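Long-range contacts in Cag pathogenicity island protein (Cag10) (Helicobacter pylori 26695, PDB 6IQT), which probably serves as the VirB8-like component of the cag type IV secretion system, the chain being one domain of a transmembrane protein that binds itself: residues Lys54-Gln59 with Leu147-Phe152; Ala86-Ser91 with Ile111-Thr116; Val131-Asp136 with Phe154-Ile159. All blocks are in the same frame, centred on the assembly; numbering follows the deposited sequence.

Contact 1: residues Lys54-Gln59 with Leu147-Phe152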
loop_
_atom_site.group_PDB
_atom_site.type_symbol
_atom_site.label_atom_id
_atom_site.label_comp_id
_atom_site.label_asym_id
_atom_site.label_seq_id
_atom_site.Cartn_x
_atom_site.Cartn_y
_atom_site.Cartn_z
ATOM N N LYS A 54 -11.005 14.269 -10.727
ATOM C CA LYS A 54 -10.422 13.193 -11.529
ATOM C C LYS A 54 -9.404 13.724 -12.538
ATOM O O LYS A 54 -8.347 13.114 -12.738
ATOM C CB LYS A 54 -11.531 12.392 -12.238
ATOM C CG LYS A 54 -11.016 11.332 -13.221
ATOM C CD LYS A 54 -11.018 11.855 -14.673
ATOM C CE LYS A 54 -10.576 10.784 -15.676
ATOM N NZ LYS A 54 -10.448 11.256 -17.082
ATOM N N ASP A 55 -9.706 14.844 -13.198
ATOM C CA ASP A 55 -8.771 15.412 -14.171
ATOM C C ASP A 55 -7.452 15.821 -13.516
ATOM O O ASP A 55 -6.371 15.600 -14.082
ATOM C CB ASP A 55 -9.399 16.629 -14.859
ATOM C CG ASP A 55 -10.380 16.249 -15.961
ATOM O OD1 ASP A 55 -10.280 15.123 -16.502
ATOM O OD2 ASP A 55 -11.249 17.091 -16.287
ATOM N N GLN A 56 -7.518 16.454 -12.345
ATOM C CA GLN A 56 -6.287 16.851 -11.660
ATOM C C GLN A 56 -5.494 15.631 -11.207
ATOM O O GLN A 56 -4.280 15.554 -11.423
ATOM C CB GLN A 56 -6.620 17.762 -10.485
ATOM C CG GLN A 56 -6.995 19.190 -10.924
ATOM C CD GLN A 56 -6.950 20.178 -9.764
ATOM O OE1 GLN A 56 -6.229 19.964 -8.788
ATOM N NE2 GLN A 56 -7.728 21.249 -9.860
ATOM N N LEU A 57 -6.175 14.649 -10.608
ATOM C CA LEU A 57 -5.508 13.425 -10.167
ATOM C C LEU A 57 -4.738 12.748 -11.305
ATOM O O LEU A 57 -3.573 12.358 -11.142
ATOM C CB LEU A 57 -6.552 12.471 -9.579
ATOM C CG LEU A 57 -6.065 11.081 -9.178
ATOM C CD1 LEU A 57 -4.932 11.195 -8.177
ATOM C CD2 LEU A 57 -7.215 10.264 -8.584
HETATM N N MSE A 58 -5.380 12.595 -12.461
HETATM C CA MSE A 58 -4.784 12.021 -13.661
HETATM C C MSE A 58 -3.436 12.690 -14.020
HETATM O O MSE A 58 -2.477 12.034 -14.445
HETATM C CB MSE A 58 -5.772 12.178 -14.817
HETATM C CG MSE A 58 -6.968 11.262 -14.723
HETATM SE SE MSE A 58 -6.382 9.408 -14.479
HETATM C CE MSE A 58 -6.943 9.152 -12.640
ATOM N N GLN A 59 -3.372 14.010 -13.811
ATOM C CA GLN A 59 -2.174 14.799 -14.117
ATOM C C GLN A 59 -0.985 14.459 -13.219
ATOM O O GLN A 59 0.164 14.721 -13.600
ATOM C CB GLN A 59 -2.487 16.288 -13.968
ATOM C CG GLN A 59 -3.266 16.856 -15.107
ATOM C CD GLN A 59 -2.346 17.370 -16.172
ATOM O OE1 GLN A 59 -1.959 18.541 -16.160
ATOM N NE2 GLN A 59 -1.950 16.490 -17.086
ATOM N N LEU A 147 -0.795 21.720 -18.255
ATOM C CA LEU A 147 -0.095 21.445 -17.000
ATOM C C LEU A 147 -0.315 22.552 -15.956
ATOM O O LEU A 147 0.561 22.791 -15.122
ATOM C CB LEU A 147 1.419 21.260 -17.244
ATOM C CG LEU A 147 2.004 20.022 -17.944
ATOM C CD1 LEU A 147 2.475 20.343 -19.364
ATOM C CD2 LEU A 147 3.152 19.394 -17.127
ATOM N N ILE A 148 -1.480 23.215 -15.981
ATOM C CA ILE A 148 -1.774 24.335 -15.079
ATOM C C ILE A 148 -2.079 23.811 -13.675
ATOM O O ILE A 148 -2.623 24.521 -12.820
ATOM C CB ILE A 148 -2.930 25.192 -15.630
ATOM C CG1 ILE A 148 -4.100 24.329 -16.089
ATOM C CG2 ILE A 148 -2.448 26.040 -16.809
ATOM C CD1 ILE A 148 -5.175 25.117 -16.849
ATOM N N ILE A 149 -1.673 22.572 -13.431
ATOM C CA ILE A 149 -2.078 21.759 -12.299
ATOM C C ILE A 149 -0.821 21.151 -11.696
ATOM O O ILE A 149 -0.601 21.196 -10.478
ATOM C CB ILE A 149 -3.063 20.668 -12.761
ATOM C CG1 ILE A 149 -4.341 21.311 -13.310
ATOM C CG2 ILE A 149 -3.331 19.641 -11.645
ATOM C CD1 ILE A 149 -4.962 22.307 -12.365
ATOM N N ASN A 150 0.021 20.594 -12.560
ATOM C CA ASN A 150 1.240 19.895 -12.148
ATOM C C ASN A 150 2.373 20.424 -13.017
ATOM O O ASN A 150 2.876 19.724 -13.900
ATOM C CB ASN A 150 1.040 18.384 -12.289
ATOM C CG ASN A 150 2.261 17.565 -11.901
ATOM O OD1 ASN A 150 3.144 18.020 -11.170
ATOM N ND2 ASN A 150 2.311 16.337 -12.405
ATOM N N PRO A 151 2.763 21.691 -12.814
ATOM C CA PRO A 151 3.690 22.360 -13.749
ATOM C C PRO A 151 5.046 21.706 -13.899
ATOM O O PRO A 151 5.691 21.873 -14.945
ATOM C CB PRO A 151 3.864 23.756 -13.131
ATOM C CG PRO A 151 2.766 23.925 -12.185
ATOM C CD PRO A 151 2.339 22.575 -11.718
ATOM N N PHE A 152 5.548 21.043 -12.864
ATOM C CA PHE A 152 6.903 20.517 -12.892
ATOM C C PHE A 152 6.936 19.020 -13.189
ATOM O O PHE A 152 8.001 18.405 -13.109
ATOM C CB PHE A 152 7.615 20.848 -11.571
ATOM C CG PHE A 152 7.752 22.339 -11.318
ATOM C CD1 PHE A 152 8.003 23.214 -12.365
ATOM C CD2 PHE A 152 7.590 22.866 -10.048
ATOM C CE1 PHE A 152 8.119 24.592 -12.149
ATOM C CE2 PHE A 152 7.695 24.238 -9.829
ATOM C CZ PHE A 152 7.955 25.100 -10.886
#
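The flat carboxamide of Gln56 turns one face to Ile149: CD1 lies over it, 3.9 Å from Gln56 CD, and CG2 sits over the same face. The carboxamide of Asn150 instead makes contact at its edge, with Gln59 O almost in the amide plane beside ND2. The fold is that of VirB8, an NTF2-like domain with helices packed on a curved antiparallel sheet; here the C-terminal part of helix 50-59 meets the loop that leads into strand 154-163. Gln56 and Ile149 cross at about a right angle, with Gln56 CG 3.8 Å from Ile149 CG2, so the aliphatic part of the glutamine is packed as well. Farther along the helix, the chain of Gln59 bends at CG (chi2 -90°) and carries OE1 to 3.6 Å from Leu147 CA, at the poorly ordered start of the modelled loop. Asn150 is buried; its CG stands anti to the backbone N (chi1 179°), which brings ND2 up to the helix. ND2 also bonds Phe154 O, while Gln59 O takes a second bond from Lys155 NZ. Asn150 ND2 donates to Gln59 O at 2.9 Å, reaching it from above the carbonyl plane, 38° out.

Contact 2: residues Ala86-Ser91 with Ile111-Thr116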
loop_
_atom_site.group_PDB
_atom_site.type_symbol
_atom_site.label_atom_id
_atom_site.label_comp_id
_atom_site.label_asym_id
_atom_site.label_seq_id
_atom_site.Cartn_x
_atom_site.Cartn_y
_atom_site.Cartn_z
ATOM N N ALA A 86 -14.813 13.734 2.663
ATOM C CA ALA A 86 -13.576 13.149 3.185
ATOM C C ALA A 86 -12.408 14.111 2.985
ATOM O O ALA A 86 -12.215 14.631 1.884
ATOM C CB ALA A 86 -13.269 11.801 2.502
ATOM N N GLU A 87 -11.630 14.341 4.039
ATOM C CA GLU A 87 -10.454 15.205 3.970
ATOM C C GLU A 87 -9.238 14.405 4.405
ATOM O O GLU A 87 -9.225 13.859 5.516
ATOM C CB GLU A 87 -10.627 16.443 4.848
ATOM C CG GLU A 87 -9.362 17.266 5.056
ATOM C CD GLU A 87 -9.611 18.512 5.905
ATOM O OE1 GLU A 87 -10.787 18.803 6.218
ATOM O OE2 GLU A 87 -8.629 19.204 6.247
ATOM N N ALA A 88 -8.220 14.358 3.535
ATOM C CA ALA A 88 -7.016 13.541 3.703
ATOM C C ALA A 88 -5.791 14.442 3.850
ATOM O O ALA A 88 -5.539 15.292 2.987
ATOM C CB ALA A 88 -6.839 12.612 2.505
ATOM N N ILE A 89 -5.033 14.256 4.934
ATOM C CA ILE A 89 -3.843 15.050 5.241
ATOM C C ILE A 89 -2.664 14.104 5.457
ATOM O O ILE A 89 -2.838 13.000 5.977
ATOM C CB ILE A 89 -4.050 15.934 6.496
ATOM C CG1 ILE A 89 -4.025 15.077 7.770
ATOM C CG2 ILE A 89 -5.342 16.765 6.389
ATOM C CD1 ILE A 89 -4.640 15.721 9.001
ATOM N N ILE A 90 -1.460 14.537 5.090
ATOM C CA ILE A 90 -0.264 13.799 5.496
ATOM C C ILE A 90 0.017 14.149 6.955
ATOM O O ILE A 90 0.138 15.321 7.309
ATOM C CB ILE A 90 0.933 14.123 4.587
ATOM C CG1 ILE A 90 0.659 13.605 3.165
ATOM C CG2 ILE A 90 2.244 13.525 5.159
ATOM C CD1 ILE A 90 1.725 14.022 2.103
ATOM N N SER A 91 0.068 13.138 7.816
ATOM C CA SER A 91 0.100 13.385 9.253
ATOM C C SER A 91 1.435 13.021 9.886
ATOM O O SER A 91 1.535 12.945 11.115
ATOM C CB SER A 91 -1.045 12.626 9.937
ATOM O OG SER A 91 -1.010 11.251 9.615
ATOM N N ILE A 111 -1.028 8.963 6.719
ATOM C CA ILE A 111 -2.087 9.918 6.411
ATOM C C ILE A 111 -3.240 9.734 7.389
ATOM O O ILE A 111 -3.438 8.671 7.977
ATOM C CB ILE A 111 -2.616 9.819 4.958
ATOM C CG1 ILE A 111 -3.336 8.501 4.711
ATOM C CG2 ILE A 111 -1.498 10.024 3.948
ATOM C CD1 ILE A 111 -4.097 8.510 3.386
ATOM N N THR A 112 -3.993 10.804 7.564
ATOM C CA THR A 112 -5.211 10.782 8.355
ATOM C C THR A 112 -6.333 11.250 7.445
ATOM O O THR A 112 -6.176 12.243 6.726
ATOM C CB THR A 112 -5.070 11.669 9.606
ATOM O OG1 THR A 112 -4.040 11.140 10.457
ATOM C CG2 THR A 112 -6.359 11.702 10.389
ATOM N N ILE A 113 -7.429 10.504 7.422
ATOM C CA ILE A 113 -8.598 10.841 6.618
ATOM C C ILE A 113 -9.741 11.158 7.577
ATOM O O ILE A 113 -10.134 10.311 8.394
ATOM C CB ILE A 113 -8.979 9.708 5.652
ATOM C CG1 ILE A 113 -7.768 9.288 4.803
ATOM C CG2 ILE A 113 -10.150 10.133 4.762
ATOM C CD1 ILE A 113 -8.037 8.123 3.856
ATOM N N LYS A 114 -10.265 12.378 7.490
ATOM C CA LYS A 114 -11.408 12.783 8.304
ATOM C C LYS A 114 -12.673 12.640 7.464
ATOM O O LYS A 114 -12.805 13.279 6.413
ATOM C CB LYS A 114 -11.255 14.209 8.828
ATOM C CG LYS A 114 -12.405 14.635 9.756
ATOM C CD LYS A 114 -12.162 15.997 10.404
ATOM C CE LYS A 114 -11.870 17.091 9.377
ATOM N NZ LYS A 114 -13.013 17.326 8.450
ATOM N N ILE A 115 -13.576 11.780 7.918
ATOM C CA ILE A 115 -14.829 11.501 7.233
ATOM C C ILE A 115 -15.950 12.140 8.046
ATOM O O ILE A 115 -16.119 11.841 9.235
ATOM C CB ILE A 115 -15.030 9.989 7.046
ATOM C CG1 ILE A 115 -14.123 9.481 5.916
ATOM C CG2 ILE A 115 -16.473 9.666 6.760
ATOM C CD1 ILE A 115 -13.405 8.194 6.233
ATOM N N THR A 116 -16.673 13.070 7.435
ATOM C CA THR A 116 -17.825 13.695 8.082
ATOM C C THR A 116 -19.017 13.545 7.144
ATOM O O THR A 116 -18.996 14.090 6.022
ATOM C CB THR A 116 -17.559 15.160 8.436
ATOM O OG1 THR A 116 -17.302 15.914 7.247
ATOM C CG2 THR A 116 -16.349 15.298 9.355
#
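Glu87 and Lys114 face each other as a hydrogen-bonded pair of the antiparallel hairpin made by strands 84-98 and 105-117, the first two strands of the VirB8 sheet. Their backbones exchange two bonds, Glu87 N to Lys114 O at 2.9 Å and Lys114 N to Glu87 O at 2.7 Å. Two residues on, Ile89 and Thr112 repeat the exchange. Ala88-Ile113, between the two, and Ala86-Ile115 and Ile90-Ile111, flanking them, are non-hydrogen-bonded pairs, where CA-H...O contacts such as Ile111 CA to Ile89 O supplement the ladder.

The polar side chains gather on the face of Glu87, Ile89, Thr112 and Lys114. Glu87 is extended, whereas Lys114 bends at its last two torsions (54° and 63°), bringing NZ round to Glu87 OE1; the salt bridge spans 3.5 Å, so its hydrogen bond is weak, and Arg85 is the stronger partner of the same carboxylate. Ile89 runs side by side with Thr112, its CG1 4.0 Å from Thr112 CB. Just past the strand, Ser91 OG shares a 3.1 Å hydrogen bond with Thr112 OG1.

Apolar contacts fill the other face. Ala86 CB meets both Ile113 CG2 and Ile115 CG1, Ala88 CB lies 4.1 Å from Ile113 CG1, and Ile90 CG1 meets Ile111 CG2 at 4.3 Å.

Helix 30-43 packs on this apolar side, Phe43 touching Ala88 and Ile111, and Thr35 touching Ile90. On the far edge of strand 105-117, Ile111, Ile113 and Ile115 bond through their backbones to strand 125-137.

Contact 3: residues Val131-Asp136 with Phe154-Ile159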
loop_
_atom_site.group_PDB
_atom_site.type_symbol
_atom_site.label_atom_id
_atom_site.label_comp_id
_atom_site.label_asym_id
_atom_site.label_seq_id
_atom_site.Cartn_x
_atom_site.Cartn_y
_atom_site.Cartn_z
ATOM N N VAL A 131 1.258 4.918 3.923
ATOM C CA VAL A 131 1.231 5.026 2.473
ATOM C C VAL A 131 2.663 5.051 1.979
ATOM O O VAL A 131 3.511 5.737 2.561
ATOM C CB VAL A 131 0.484 6.304 2.007
ATOM C CG1 VAL A 131 0.647 6.528 0.497
ATOM C CG2 VAL A 131 -0.987 6.266 2.421
ATOM N N THR A 132 2.906 4.345 0.881
ATOM C CA THR A 132 4.165 4.361 0.146
ATOM C C THR A 132 3.882 4.781 -1.289
ATOM O O THR A 132 3.039 4.176 -1.955
ATOM C CB THR A 132 4.798 2.963 0.140
ATOM O OG1 THR A 132 4.955 2.491 1.480
ATOM C CG2 THR A 132 6.131 2.973 -0.582
ATOM N N ILE A 133 4.583 5.791 -1.792
ATOM C CA ILE A 133 4.418 6.110 -3.206
ATOM C C ILE A 133 5.783 6.075 -3.884
ATOM O O ILE A 133 6.821 6.359 -3.280
ATOM C CB ILE A 133 3.716 7.467 -3.487
ATOM C CG1 ILE A 133 4.636 8.638 -3.193
ATOM C CG2 ILE A 133 2.346 7.611 -2.775
ATOM C CD1 ILE A 133 4.388 9.809 -4.117
ATOM N N TYR A 134 5.766 5.734 -5.166
ATOM C CA TYR A 134 6.956 5.742 -6.002
ATOM C C TYR A 134 6.766 6.806 -7.069
ATOM O O TYR A 134 5.723 6.837 -7.729
ATOM C CB TYR A 134 7.175 4.366 -6.635
ATOM C CG TYR A 134 7.382 3.256 -5.624
ATOM C CD1 TYR A 134 6.314 2.671 -4.960
ATOM C CD2 TYR A 134 8.656 2.803 -5.329
ATOM C CE1 TYR A 134 6.523 1.638 -4.021
ATOM C CE2 TYR A 134 8.868 1.808 -4.400
ATOM C CZ TYR A 134 7.806 1.222 -3.755
ATOM O OH TYR A 134 8.047 0.213 -2.839
ATOM N N TYR A 135 7.762 7.677 -7.251
ATOM C CA TYR A 135 7.588 8.790 -8.173
ATOM C C TYR A 135 8.855 9.026 -8.990
ATOM O O TYR A 135 9.956 8.600 -8.632
ATOM C CB TYR A 135 7.196 10.103 -7.441
ATOM C CG TYR A 135 8.366 10.760 -6.751
ATOM C CD1 TYR A 135 8.683 10.437 -5.443
ATOM C CD2 TYR A 135 9.174 11.690 -7.423
ATOM C CE1 TYR A 135 9.773 11.021 -4.796
ATOM C CE2 TYR A 135 10.274 12.264 -6.791
ATOM C CZ TYR A 135 10.573 11.920 -5.487
ATOM O OH TYR A 135 11.655 12.498 -4.855
ATOM N N ASP A 136 8.664 9.736 -10.097
ATOM C CA ASP A 136 9.763 10.344 -10.836
ATOM C C ASP A 136 9.218 11.604 -11.492
ATOM O O ASP A 136 8.009 11.847 -11.484
ATOM C CB ASP A 136 10.358 9.364 -11.852
ATOM C CG ASP A 136 11.744 9.784 -12.353
ATOM O OD1 ASP A 136 12.291 10.823 -11.911
ATOM O OD2 ASP A 136 12.291 9.044 -13.193
ATOM N N PHE A 154 5.650 16.187 -11.684
ATOM C CA PHE A 154 5.737 15.120 -10.685
ATOM C C PHE A 154 4.784 13.991 -11.067
ATOM O O PHE A 154 3.581 14.230 -11.226
ATOM C CB PHE A 154 5.376 15.687 -9.314
ATOM C CG PHE A 154 5.390 14.689 -8.193
ATOM C CD1 PHE A 154 6.548 14.462 -7.468
ATOM C CD2 PHE A 154 4.226 14.045 -7.803
ATOM C CE1 PHE A 154 6.559 13.576 -6.404
ATOM C CE2 PHE A 154 4.234 13.150 -6.730
ATOM C CZ PHE A 154 5.404 12.913 -6.040
ATOM N N LYS A 155 5.305 12.765 -11.220
ATOM C CA LYS A 155 4.477 11.636 -11.648
ATOM C C LYS A 155 4.590 10.451 -10.697
ATOM O O LYS A 155 5.691 9.967 -10.435
ATOM C CB LYS A 155 4.853 11.181 -13.054
ATOM C CG LYS A 155 4.714 12.272 -14.114
ATOM C CD LYS A 155 3.266 12.660 -14.318
ATOM C CE LYS A 155 3.184 13.711 -15.446
ATOM N NZ LYS A 155 1.791 14.188 -15.724
ATOM N N VAL A 156 3.438 9.951 -10.231
ATOM C CA VAL A 156 3.371 8.768 -9.374
ATOM C C VAL A 156 3.325 7.521 -10.248
ATOM O O VAL A 156 2.537 7.446 -11.197
ATOM C CB VAL A 156 2.144 8.831 -8.447
ATOM C CG1 VAL A 156 2.015 7.549 -7.615
ATOM C CG2 VAL A 156 2.237 10.071 -7.536
ATOM N N PHE A 157 4.153 6.528 -9.915
ATOM C CA PHE A 157 4.196 5.283 -10.675
ATOM C C PHE A 157 3.584 4.112 -9.943
ATOM O O PHE A 157 3.215 3.126 -10.589
ATOM C CB PHE A 157 5.643 4.920 -11.033
ATOM C CG PHE A 157 6.199 5.726 -12.160
ATOM C CD1 PHE A 157 6.480 7.082 -11.990
ATOM C CD2 PHE A 157 6.450 5.138 -13.394
ATOM C CE1 PHE A 157 6.997 7.843 -13.046
ATOM C CE2 PHE A 157 6.976 5.891 -14.450
ATOM C CZ PHE A 157 7.249 7.245 -14.273
ATOM N N ASP A 158 3.464 4.194 -8.625
ATOM C CA ASP A 158 2.927 3.085 -7.846
ATOM C C ASP A 158 2.590 3.585 -6.457
ATOM O O ASP A 158 3.100 4.619 -6.009
ATOM C CB ASP A 158 3.928 1.934 -7.761
ATOM C CG ASP A 158 3.251 0.564 -7.801
ATOM O OD1 ASP A 158 2.045 0.473 -7.456
ATOM O OD2 ASP A 158 3.929 -0.417 -8.189
ATOM N N ILE A 159 1.747 2.817 -5.761
ATOM C CA ILE A 159 1.370 3.131 -4.392
ATOM C C ILE A 159 1.132 1.817 -3.661
ATOM O O ILE A 159 0.720 0.816 -4.258
ATOM C CB ILE A 159 0.126 4.052 -4.334
ATOM C CG1 ILE A 159 -0.058 4.645 -2.936
ATOM C CG2 ILE A 159 -1.146 3.310 -4.757
ATOM C CD1 ILE A 159 -1.195 5.680 -2.867
#
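Tyr135 and Phe154 lie with ring planes 27° apart but slid along each other, so that they barely overlap and their centroids are 4.9 Å apart. Phe154 presents one corner: CE1 stands over one face of the tyrosine ring, toward its rim, 3.4 Å from Tyr135 CG. Phe154 CG is anti to the backbone N (chi1 179°), which swings the ring across to the neighbouring strand. At the edge of the Phe154 ring, near its plane, Ile133 CD1 touches Phe154 CZ at 3.8 Å; this methyl also meets Val156 CG2, the two side chains crossing at about a right angle. Ile159 crosses Ile133 more obliquely, with CG1 3.8 Å from Ile133 CG2, and its CD1 reaches Val131 CG1.

The pairing of strands 125-137 and 154-163, the last two of the NTF2-like sheet, shifts by one residue at a classic beta bulge, Phe157 and Asp158 both facing Tyr134. Phe157 N gives Tyr134 O a nearly straight bond of 2.7 Å, while Asp158 O accepts from Tyr134 N at 3.0 Å. Beyond the bulge, Asp136 and Lys155 form a regular hydrogen-bonded pair.

Tyr134 and Asp158 point the same way, side by side, their ring and carboxylate planes 54° apart and Tyr134 CD1 3.8 Å from Asp158 CB. Both polar ends reach the second subunit: Tyr134 OH bonds its Asp52, and the Asp158 carboxylate is held by its Ser46, Ser49 and Arg85. On the opposite face, helix 30-43 covers Tyr135, Phe154 and Val156. Phe157 CE1 packs against Asp136 CB at 3.9 Å.

Overall arrangement
Contact 3 is the buried one, contact 2 is partly buried, and contact 1 lies at the surface. Contacts 2 and 3 belong to one sheet, on opposite sides of the chain's centre; strands 105-117 and 125-137 join them, Ile111 CD1 touching Val131 CG2. Contact 2 is a regular ladder with an ion pair on one face, whereas contact 3 is bulged, aromatic and turned on one side to the second subunit. Contact 1 holds a helix to a loop with one cross-bond and amide-on-methyl packing. It adjoins contact 3 but lies about 11 Å from contact 2 at the nearest atoms. Helix 30-43 touches side chains of all three.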